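Local coordinates for putative ABC transporter subunit, substrate-binding component (PDB 4EVQ), which probably serves as the solute-binding component of an ABC importer, capturing 4-hydroxybenzoate and related aromatic acids, at residues Gly253-Leu266 / Gln343-Asn357. Sequence-based numbering, arbitrary orientation.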
ATOM      1  N   GLY A 253      -9.746 -19.174  -0.330  1.00  9.40           N
ATOM      2  CA  GLY A 253      -9.953 -17.725  -0.314  1.00  9.48           C
ATOM      3  C   GLY A 253     -11.420 -17.304  -0.415  1.00 11.02           C
ATOM      4  O   GLY A 253     -11.759 -16.192  -0.051  1.00 10.74           O
ATOM      5  N   ASP A 254     -12.289 -18.162  -0.931  1.00 11.94           N
ATOM      6  CA  ASP A 254     -13.612 -17.711  -1.272  1.00 12.35           C
ATOM      7  C   ASP A 254     -14.329 -17.255  -0.015  1.00 12.40           C
ATOM      8  O   ASP A 254     -14.350 -17.942   1.009  1.00 13.62           O
ATOM      9  CB  ASP A 254     -14.433 -18.812  -1.942  1.00 15.05           C
ATOM     10  CG  ASP A 254     -14.071 -19.058  -3.426  1.00 18.92           C
ATOM     11  OD1 ASP A 254     -13.653 -18.098  -4.117  1.00 20.22           O
ATOM     12  OD2 ASP A 254     -14.356 -20.207  -3.903  1.00 21.23           O
ATOM     13  N   GLY A 255     -14.928 -16.080  -0.126  1.00 12.17           N
ATOM     14  CA  GLY A 255     -15.743 -15.484   0.908  1.00 12.78           C
ATOM     15  C   GLY A 255     -15.025 -14.521   1.846  1.00 12.19           C
ATOM     16  O   GLY A 255     -15.657 -13.867   2.656  1.00 12.81           O
ATOM     17  N   ILE A 256     -13.706 -14.412   1.728  1.00 10.25           N
ATOM     18  CA  ILE A 256     -12.996 -13.430   2.541  1.00  9.69           C
ATOM     19  C   ILE A 256     -13.439 -12.029   2.132  1.00  9.81           C
ATOM     20  O   ILE A 256     -13.528 -11.726   0.946  1.00 11.50           O
ATOM     21  CB  ILE A 256     -11.447 -13.589   2.389  1.00  9.18           C
ATOM     22  CG1 ILE A 256     -10.997 -14.942   2.959  1.00  9.55           C
ATOM     23  CG2 ILE A 256     -10.713 -12.430   3.068  1.00  9.93           C
ATOM     24  CD1 ILE A 256      -9.554 -15.201   2.674  1.00  9.43           C
ATOM     25  N   LYS A 257     -13.686 -11.184   3.118  1.00  9.07           N
ATOM     26  CA  LYS A 257     -14.119  -9.821   2.878  1.00  9.38           C
ATOM     27  C   LYS A 257     -12.954  -8.877   3.190  1.00  8.75           C
ATOM     28  O   LYS A 257     -12.265  -9.021   4.178  1.00  9.83           O
ATOM     29  CB  LYS A 257     -15.280  -9.471   3.787  1.00 13.09           C
ATOM     30  CG  LYS A 257     -16.535 -10.265   3.469  1.00 17.16           C
ATOM     31  CD  LYS A 257     -17.518  -9.430   2.767  1.00 20.62           C
ATOM     32  CE  LYS A 257     -18.748 -10.183   2.288  1.00 22.30           C
ATOM     33  NZ  LYS A 257     -19.444 -10.978   3.289  1.00 22.93           N
ATOM     34  N   THR A 258     -12.744  -7.888   2.325  1.00  8.99           N
ATOM     35  CA  THR A 258     -11.688  -6.917   2.545  1.00  9.00           C
ATOM     36  C   THR A 258     -12.145  -5.532   2.143  1.00  9.54           C
ATOM     37  O   THR A 258     -13.127  -5.350   1.434  1.00 10.66           O
ATOM     38  CB  THR A 258     -10.370  -7.243   1.790  1.00 10.65           C
ATOM     39  OG1 THR A 258     -10.571  -7.209   0.379  1.00 11.05           O
ATOM     40  CG2 THR A 258      -9.789  -8.580   2.169  1.00 11.08           C
ATOM     41  N   VAL A 259     -11.423  -4.540   2.648  1.00  8.40           N
ATOM     42  CA  VAL A 259     -11.612  -3.157   2.225  1.00  7.83           C
ATOM     43  C   VAL A 259     -10.307  -2.662   1.609  1.00  7.72           C
ATOM     44  O   VAL A 259      -9.232  -2.863   2.189  1.00  7.62           O
ATOM     45  CB  VAL A 259     -12.060  -2.287   3.398  1.00  7.65           C
ATOM     46  CG1 VAL A 259     -12.007  -0.821   3.035  1.00  9.99           C
ATOM     47  CG2 VAL A 259     -13.480  -2.677   3.850  1.00  9.69           C
ATOM     48  N   LEU A 260     -10.391  -2.044   0.439  1.00  7.39           N
ATOM     49  CA  LEU A 260      -9.189  -1.543  -0.226  1.00  6.58           C
ATOM     50  C   LEU A 260      -9.590  -0.427  -1.176  1.00  7.31           C
ATOM     51  O   LEU A 260     -10.682  -0.403  -1.716  1.00  7.86           O
ATOM     52  CB  LEU A 260      -8.474  -2.671  -1.026  1.00  7.51           C
ATOM     53  CG  LEU A 260      -7.004  -2.429  -1.378  1.00  7.48           C
ATOM     54  CD1 LEU A 260      -6.128  -2.356  -0.140  1.00  8.11           C
ATOM     55  CD2 LEU A 260      -6.547  -3.565  -2.320  1.00  8.03           C
ATOM     56  N   HIS A 261      -8.606   0.411  -1.453  1.00  7.15           N
ATOM     57  CA  HIS A 261      -8.686   1.509  -2.410  1.00  7.51           C
ATOM     58  C   HIS A 261      -8.581   1.100  -3.874  1.00  7.09           C
ATOM     59  O   HIS A 261      -8.569   1.945  -4.748  1.00  8.51           O
ATOM     60  CB  HIS A 261      -7.670   2.580  -2.023  1.00  7.22           C
ATOM     61  CG  HIS A 261      -6.298   2.054  -1.818  1.00  7.39           C
ATOM     62  ND1 HIS A 261      -6.000   1.224  -0.757  1.00  8.28           N
ATOM     63  CD2 HIS A 261      -5.144   2.264  -2.486  1.00  8.00           C
ATOM     64  CE1 HIS A 261      -4.723   0.905  -0.814  1.00  6.66           C
ATOM     65  NE2 HIS A 261      -4.178   1.527  -1.843  1.00  7.45           N
ATOM     66  N   TYR A 262      -8.499  -0.186  -4.154  1.00  6.86           N
ATOM     67  CA  TYR A 262      -8.495  -0.691  -5.532  1.00  7.13           C
ATOM     68  C   TYR A 262      -9.247  -2.010  -5.602  1.00  7.90           C
ATOM     69  O   TYR A 262      -9.215  -2.780  -4.658  1.00  9.24           O
ATOM     70  CB  TYR A 262      -7.048  -0.911  -6.035  1.00  7.53           C
ATOM     71  CG  TYR A 262      -6.990  -1.403  -7.443  1.00  7.53           C
ATOM     72  CD1 TYR A 262      -7.351  -0.590  -8.523  1.00  8.35           C
ATOM     73  CD2 TYR A 262      -6.536  -2.699  -7.718  1.00  7.42           C
ATOM     74  CE1 TYR A 262      -7.332  -1.067  -9.801  1.00  8.78           C
ATOM     75  CE2 TYR A 262      -6.502  -3.171  -9.021  1.00  8.36           C
ATOM     76  CZ  TYR A 262      -6.880  -2.341 -10.060  1.00  9.47           C
ATOM     77  OH  TYR A 262      -6.836  -2.844 -11.345  1.00 10.98           O
ATOM     78  N   VAL A 263      -9.942  -2.228  -6.712  1.00  8.49           N
ATOM     79  CA  VAL A 263     -10.525  -3.529  -7.041  1.00 10.68           C
ATOM     80  C   VAL A 263     -10.299  -3.705  -8.530  1.00 10.22           C
ATOM     81  O   VAL A 263     -10.447  -2.757  -9.285  1.00 10.74           O
ATOM     82  CB  VAL A 263     -12.050  -3.592  -6.836  1.00 15.05           C
ATOM     83  CG1 VAL A 263     -12.486  -5.065  -6.652  1.00 14.39           C
ATOM     84  CG2 VAL A 263     -12.528  -2.765  -5.783  1.00 18.36           C
ATOM     85  N   SER A 264      -9.932  -4.908  -8.982  1.00 11.61           N
ATOM     86  CA  SER A 264      -9.488  -5.013 -10.367  1.00 14.20           C
ATOM     87  C   SER A 264     -10.599  -4.820 -11.350  1.00 15.10           C
ATOM     88  O   SER A 264     -10.302  -4.480 -12.483  1.00 16.12           O
ATOM     89  CB  SER A 264      -8.726  -6.298 -10.656  1.00 18.86           C
ATOM     90  OG  SER A 264      -9.536  -7.348 -10.364  1.00 21.80           O
ATOM     91  N   ASP A 265     -11.846  -4.968 -10.911  1.00 15.05           N
ATOM     92  CA  ASP A 265     -13.000  -4.813 -11.779  1.00 17.21           C
ATOM     93  C   ASP A 265     -13.501  -3.395 -11.928  1.00 16.36           C
ATOM     94  O   ASP A 265     -14.531  -3.197 -12.557  1.00 18.99           O
ATOM     95  CB  ASP A 265     -14.179  -5.764 -11.366  1.00 18.91           C
ATOM     96  CG  ASP A 265     -14.758  -5.477  -9.986  1.00 21.41           C
ATOM     97  OD1 ASP A 265     -14.418  -4.457  -9.391  1.00 22.37           O
ATOM     98  OD2 ASP A 265     -15.621  -6.281  -9.504  1.00 21.83           O
ATOM     99  N   LEU A 266     -12.797  -2.402 -11.386  1.00 14.33           N
ATOM    100  CA  LEU A 266     -13.266  -1.032 -11.529  1.00 13.74           C
ATOM    101  C   LEU A 266     -13.398  -0.696 -13.015  1.00 16.21           C
ATOM    102  O   LEU A 266     -12.499  -0.968 -13.793  1.00 17.08           O
ATOM    103  CB  LEU A 266     -12.335  -0.062 -10.843  1.00 12.85           C
ATOM    104  CG  LEU A 266     -12.345  -0.063  -9.295  1.00 12.23           C
ATOM    105  CD1 LEU A 266     -11.200   0.747  -8.708  1.00 12.78           C
ATOM    106  CD2 LEU A 266     -13.682   0.483  -8.774  1.00 13.88           C
ATOM    107  N   GLN A 343      -9.162   9.226  -1.575  1.00  9.54           N
ATOM    108  CA  GLN A 343      -9.646   8.222  -2.483  1.00  9.37           C
ATOM    109  C   GLN A 343     -10.733   7.372  -1.827  1.00  9.33           C
ATOM    110  O   GLN A 343     -10.792   7.273  -0.611  1.00  9.35           O
ATOM    111  CB  GLN A 343      -8.468   7.337  -2.915  1.00 10.39           C
ATOM    112  CG  GLN A 343      -7.952   6.474  -1.754  1.00 10.42           C
ATOM    113  CD  GLN A 343      -6.609   5.825  -2.044  1.00 10.01           C
ATOM    114  OE1 GLN A 343      -6.297   5.546  -3.185  1.00  9.72           O
ATOM    115  NE2 GLN A 343      -5.838   5.626  -1.017  1.00 10.28           N
ATOM    116  N   ASN A 344     -11.534   6.736  -2.649  1.00 10.42           N
ATOM    117  CA  ASN A 344     -12.544   5.804  -2.157  1.00 10.19           C
ATOM    118  C   ASN A 344     -11.859   4.570  -1.560  1.00  9.76           C
ATOM    119  O   ASN A 344     -10.786   4.138  -2.026  1.00  9.64           O
ATOM    120  CB  ASN A 344     -13.458   5.339  -3.300  1.00 11.64           C
ATOM    121  CG  ASN A 344     -14.434   6.399  -3.784  1.00 12.60           C
ATOM    122  OD1 ASN A 344     -14.766   7.339  -3.099  1.00 13.65           O
ATOM    123  ND2 ASN A 344     -14.999   6.138  -4.948  1.00 16.90           N
ATOM    124  N   PHE A 345     -12.541   3.975  -0.598  1.00  9.23           N
ATOM    125  CA  PHE A 345     -12.267   2.603  -0.178  1.00  9.38           C
ATOM    126  C   PHE A 345     -13.474   1.752  -0.499  1.00 10.14           C
ATOM    127  O   PHE A 345     -14.597   2.100  -0.167  1.00 11.52           O
ATOM    128  CB  PHE A 345     -11.907   2.518   1.307  1.00  9.88           C
ATOM    129  CG  PHE A 345     -10.585   3.136   1.643  1.00  9.92           C
ATOM    130  CD1 PHE A 345      -9.408   2.397   1.544  1.00 10.35           C
ATOM    131  CD2 PHE A 345     -10.502   4.456   2.026  1.00 11.79           C
ATOM    132  CE1 PHE A 345      -8.158   2.960   1.808  1.00 11.07           C
ATOM    133  CE2 PHE A 345      -9.256   5.004   2.295  1.00 13.16           C
ATOM    134  CZ  PHE A 345      -8.089   4.239   2.217  1.00 11.95           C
ATOM    135  N   TYR A 346     -13.239   0.637  -1.159  0.51  9.94           N
ATOM    136  CA  TYR A 346     -14.293  -0.278  -1.576  0.51  9.21           C
ATOM    137  C   TYR A 346     -14.357  -1.522  -0.694  0.51  8.96           C
ATOM    138  O   TYR A 346     -13.322  -2.058  -0.291  0.51  9.03           O
ATOM    139  CB  TYR A 346     -14.033  -0.708  -3.029  0.51  9.70           C
ATOM    140  CG  TYR A 346     -13.690   0.455  -3.973  0.51 10.46           C
ATOM    141  CD1 TYR A 346     -14.681   1.255  -4.524  0.51 11.18           C
ATOM    142  CD2 TYR A 346     -12.375   0.739  -4.324  0.51 10.75           C
ATOM    143  CE1 TYR A 346     -14.366   2.306  -5.380  0.51 11.13           C
ATOM    144  CE2 TYR A 346     -12.052   1.796  -5.174  0.51 10.35           C
ATOM    145  CZ  TYR A 346     -13.063   2.569  -5.707  0.51 11.88           C
ATOM    146  OH  TYR A 346     -12.797   3.633  -6.567  0.51 13.69           O
ATOM    147  N   LEU A 347     -15.577  -1.972  -0.411  1.00  9.29           N
ATOM    148  CA  LEU A 347     -15.811  -3.259   0.189  1.00  9.22           C
ATOM    149  C   LEU A 347     -15.685  -4.293  -0.906  1.00  9.57           C
ATOM    150  O   LEU A 347     -16.198  -4.092  -1.997  1.00 10.02           O
ATOM    151  CB  LEU A 347     -17.216  -3.299   0.818  1.00 11.58           C
ATOM    152  CG  LEU A 347     -17.626  -4.633   1.452  1.00 12.99           C
ATOM    153  CD1 LEU A 347     -16.772  -4.915   2.691  1.00 13.98           C
ATOM    154  CD2 LEU A 347     -19.136  -4.583   1.795  1.00 14.95           C
ATOM    155  N   ARG A 348     -14.994  -5.385  -0.615  1.00  9.46           N
ATOM    156  CA  ARG A 348     -14.724  -6.417  -1.604  1.00  9.47           C
ATOM    157  C   ARG A 348     -14.945  -7.796  -1.005  1.00 10.16           C
ATOM    158  O   ARG A 348     -14.837  -7.972   0.195  1.00  9.64           O
ATOM    159  CB  ARG A 348     -13.271  -6.365  -2.085  1.00 10.13           C
ATOM    160  CG  ARG A 348     -12.782  -4.933  -2.328  1.00  9.57           C
ATOM    161  CD  ARG A 348     -11.386  -4.842  -2.847  1.00 11.05           C
ATOM    162  NE  ARG A 348     -10.434  -5.612  -2.058  1.00 10.24           N
ATOM    163  CZ  ARG A 348      -9.245  -6.004  -2.501  1.00  9.08           C
ATOM    164  NH1 ARG A 348      -8.822  -5.608  -3.684  1.00 10.05           N
ATOM    165  NH2 ARG A 348      -8.502  -6.799  -1.780  1.00  9.66           N
ATOM    166  N   GLU A 349     -15.149  -8.769  -1.868  1.00 10.60           N
ATOM    167  CA  GLU A 349     -15.158 -10.167  -1.454  1.00 12.32           C
ATOM    168  C   GLU A 349     -14.317 -10.947  -2.436  1.00 12.62           C
ATOM    169  O   GLU A 349     -14.406 -10.733  -3.657  1.00 13.01           O
ATOM    170  CB  GLU A 349     -16.596 -10.745  -1.449  1.00 15.20           C
ATOM    171  CG  GLU A 349     -16.695 -12.184  -0.981  1.00 18.41           C
ATOM    172  CD  GLU A 349     -18.115 -12.687  -0.929  1.00 24.22           C
ATOM    173  OE1 GLU A 349     -19.040 -11.870  -1.034  1.00 28.07           O
ATOM    174  OE2 GLU A 349     -18.272 -13.914  -0.793  1.00 26.62           O
ATOM    175  N   LEU A 350     -13.529 -11.879  -1.932  1.00 10.88           N
ATOM    176  CA  LEU A 350     -12.796 -12.768  -2.800  1.00 12.51           C
ATOM    177  C   LEU A 350     -13.760 -13.845  -3.269  1.00 13.59           C
ATOM    178  O   LEU A 350     -14.382 -14.544  -2.448  1.00 16.85           O
ATOM    179  CB  LEU A 350     -11.591 -13.302  -2.025  1.00 14.52           C
ATOM    180  CG  LEU A 350     -10.582 -14.226  -2.627  1.00 16.10           C
ATOM    181  CD1 LEU A 350     -10.173 -13.687  -3.993  1.00 16.67           C
ATOM    182  CD2 LEU A 350      -9.427 -14.412  -1.654  1.00 13.14           C
ATOM    183  N   LYS A 351     -13.974 -13.930  -4.578  1.00 13.45           N
ATOM    184  CA  LYS A 351     -14.875 -14.915  -5.161  1.00 16.71           C
ATOM    185  C   LYS A 351     -14.330 -15.312  -6.499  1.00 14.16           C
ATOM    186  O   LYS A 351     -14.117 -14.473  -7.368  1.00 14.71           O
ATOM    187  CB  LYS A 351     -16.262 -14.313  -5.352  1.00 23.71           C
ATOM    188  CG  LYS A 351     -17.338 -15.400  -5.419  1.00 29.91           C
ATOM    189  CD  LYS A 351     -17.457 -16.192  -4.095  1.00 35.03           C
ATOM    190  CE  LYS A 351     -18.434 -17.317  -4.238  1.00 37.62           C
ATOM    191  NZ  LYS A 351     -17.711 -18.588  -4.262  1.00 38.49           N
ATOM    192  N   GLY A 352     -14.121 -16.603  -6.700  1.00 14.15           N
ATOM    193  CA  GLY A 352     -13.713 -17.070  -7.999  1.00 13.83           C
ATOM    194  C   GLY A 352     -12.310 -16.707  -8.401  1.00 14.01           C
ATOM    195  O   GLY A 352     -12.015 -16.631  -9.590  1.00 15.29           O
ATOM    196  N   GLY A 353     -11.430 -16.523  -7.422  1.00 13.05           N
ATOM    197  CA  GLY A 353     -10.051 -16.216  -7.731  1.00 13.82           C
ATOM    198  C   GLY A 353      -9.732 -14.758  -7.998  1.00 13.69           C
ATOM    199  O   GLY A 353      -8.671 -14.468  -8.522  1.00 14.42           O
ATOM    200  N   LYS A 354     -10.632 -13.865  -7.626  1.00 13.42           N
ATOM    201  CA  LYS A 354     -10.383 -12.435  -7.728  1.00 13.82           C
ATOM    202  C   LYS A 354     -11.260 -11.746  -6.696  1.00 12.89           C
ATOM    203  O   LYS A 354     -12.265 -12.299  -6.248  1.00 13.78           O
ATOM    204  CB  LYS A 354     -10.672 -11.919  -9.130  1.00 18.30           C
ATOM    205  CG  LYS A 354     -12.090 -12.143  -9.562  1.00 22.06           C
ATOM    206  CD  LYS A 354     -12.210 -12.092 -11.079  1.00 28.00           C
ATOM    207  CE  LYS A 354     -13.270 -11.079 -11.540  1.00 33.40           C
ATOM    208  NZ  LYS A 354     -14.628 -11.442 -11.038  1.00 35.67           N
ATOM    209  N   SER A 355     -10.922 -10.519  -6.325  1.00 11.76           N
ATOM    210  CA  SER A 355     -11.785  -9.722  -5.460  1.00 11.58           C
ATOM    211  C   SER A 355     -12.776  -9.008  -6.339  1.00 13.95           C
ATOM    212  O   SER A 355     -12.430  -8.516  -7.393  1.00 18.46           O
ATOM    213  CB  SER A 355     -10.990  -8.712  -4.633  1.00 13.32           C
ATOM    214  OG  SER A 355     -10.363  -9.352  -3.544  1.00 15.25           O
ATOM    215  N   VAL A 356     -14.036  -8.994  -5.913  1.00 13.72           N
ATOM    216  CA  VAL A 356     -15.090  -8.278  -6.604  1.00 14.40           C
ATOM    217  C   VAL A 356     -15.591  -7.155  -5.731  1.00 11.31           C
ATOM    218  O   VAL A 356     -15.543  -7.214  -4.521  1.00 12.23           O
ATOM    219  CB  VAL A 356     -16.222  -9.199  -7.015  1.00 18.70           C
ATOM    220  CG1 VAL A 356     -15.701 -10.312  -7.915  1.00 19.20           C
ATOM    221  CG2 VAL A 356     -16.870  -9.780  -5.822  1.00 20.61           C
ATOM    222  N   ASN A 357     -16.045  -6.094  -6.374  1.00 12.56           N
ATOM    223  CA  ASN A 357     -16.523  -4.910  -5.704  1.00 12.76           C
ATOM    224  C   ASN A 357     -17.943  -5.099  -5.178  1.00 13.22           C
ATOM    225  O   ASN A 357     -18.862  -5.287  -5.940  1.00 15.30           O
ATOM    226  CB  ASN A 357     -16.477  -3.794  -6.739  1.00 13.27           C
ATOM    227  CG  ASN A 357     -16.687  -2.420  -6.158  1.00 15.31           C
ATOM    228  OD1 ASN A 357     -16.916  -2.242  -4.964  1.00 15.59           O
ATOM    229  ND2 ASN A 357     -16.550  -1.410  -7.018  1.00 16.91           N
TER
HETATM  230  O   HOH W   1     -11.569 -16.732  -4.672  1.00 13.67           O
HETATM  231  O   HOH W   2     -18.361 -13.661   2.449  1.00 32.55           O
HETATM  232  O   HOH W   3     -11.209  -9.450  -0.906  1.00 21.94           O
HETATM  233  O   HOH W   4      -9.724   4.505  -4.570  1.00 11.07           O
HETATM  234  O   HOH W   5     -11.914  -7.929  -9.820  1.00 36.82           O
HETATM  235  O   HOH W   6     -16.295  -2.269  -9.839  1.00 23.50           O
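An antiparallel strand pair at one side of a seven-stranded mixed sheet joins Leu260 to Tyr346 and Thr258 to Arg348 through reciprocal backbone hydrogen bonds. Between them Val259 faces Leu347 across a non-hydrogen-bonded pair, its CG2 4.1 Å from Leu347 CD1, while its CG1 rests on Phe345 CB. On the other face of the sheet Arg348 reaches over the neighbouring strand. Its chain is bent at chi3 (-51°), which turns the guanidinium edge onto Thr258: NE (2.9 Å) and NH2 (3.0 Å) both donate to Thr258 OG1, which lies almost in the guanidinium plane. Leu260 CD2 covers one face of that group and Ser355 OG the opposite one; NH1 adds a weak bond to Tyr262 O, and NH2 a salt bridge to Asp243. Cut back to an alanine, this position would probably cost Thr258 OG1 both arginine donors and Asp243 its salt bridge to this side chain, and open a gap between Leu260 and Ser355. The sheet belongs to one lobe of the two-lobed periplasmic-binding-protein fold; here strand 257-260 is the last of its parallel strands and strand 345-351 begins the antiparallel edge, with the bound 4-hydroxybenzoate about 8 Å from the Leu260 side chain. Past the strand, segment 261-266 folds across strands 345-351 and 354-357. Val263 CG2 packs on Tyr346 CB, and in the conformer modelled here, one of two, Leu266 CD2 sits over one face of the Tyr346 ring, 4.1 Å from its centroid, while His261 O lies at the ring's edge. The backbone N of Asn357 donates to Asp265 OD2 (3.2 Å) on its syn side. At the far end the hairpin turn is tied back by Asp254, whose OD1 takes Gly352 N at 3.0 Å and a water that also bridges to Gly353 N.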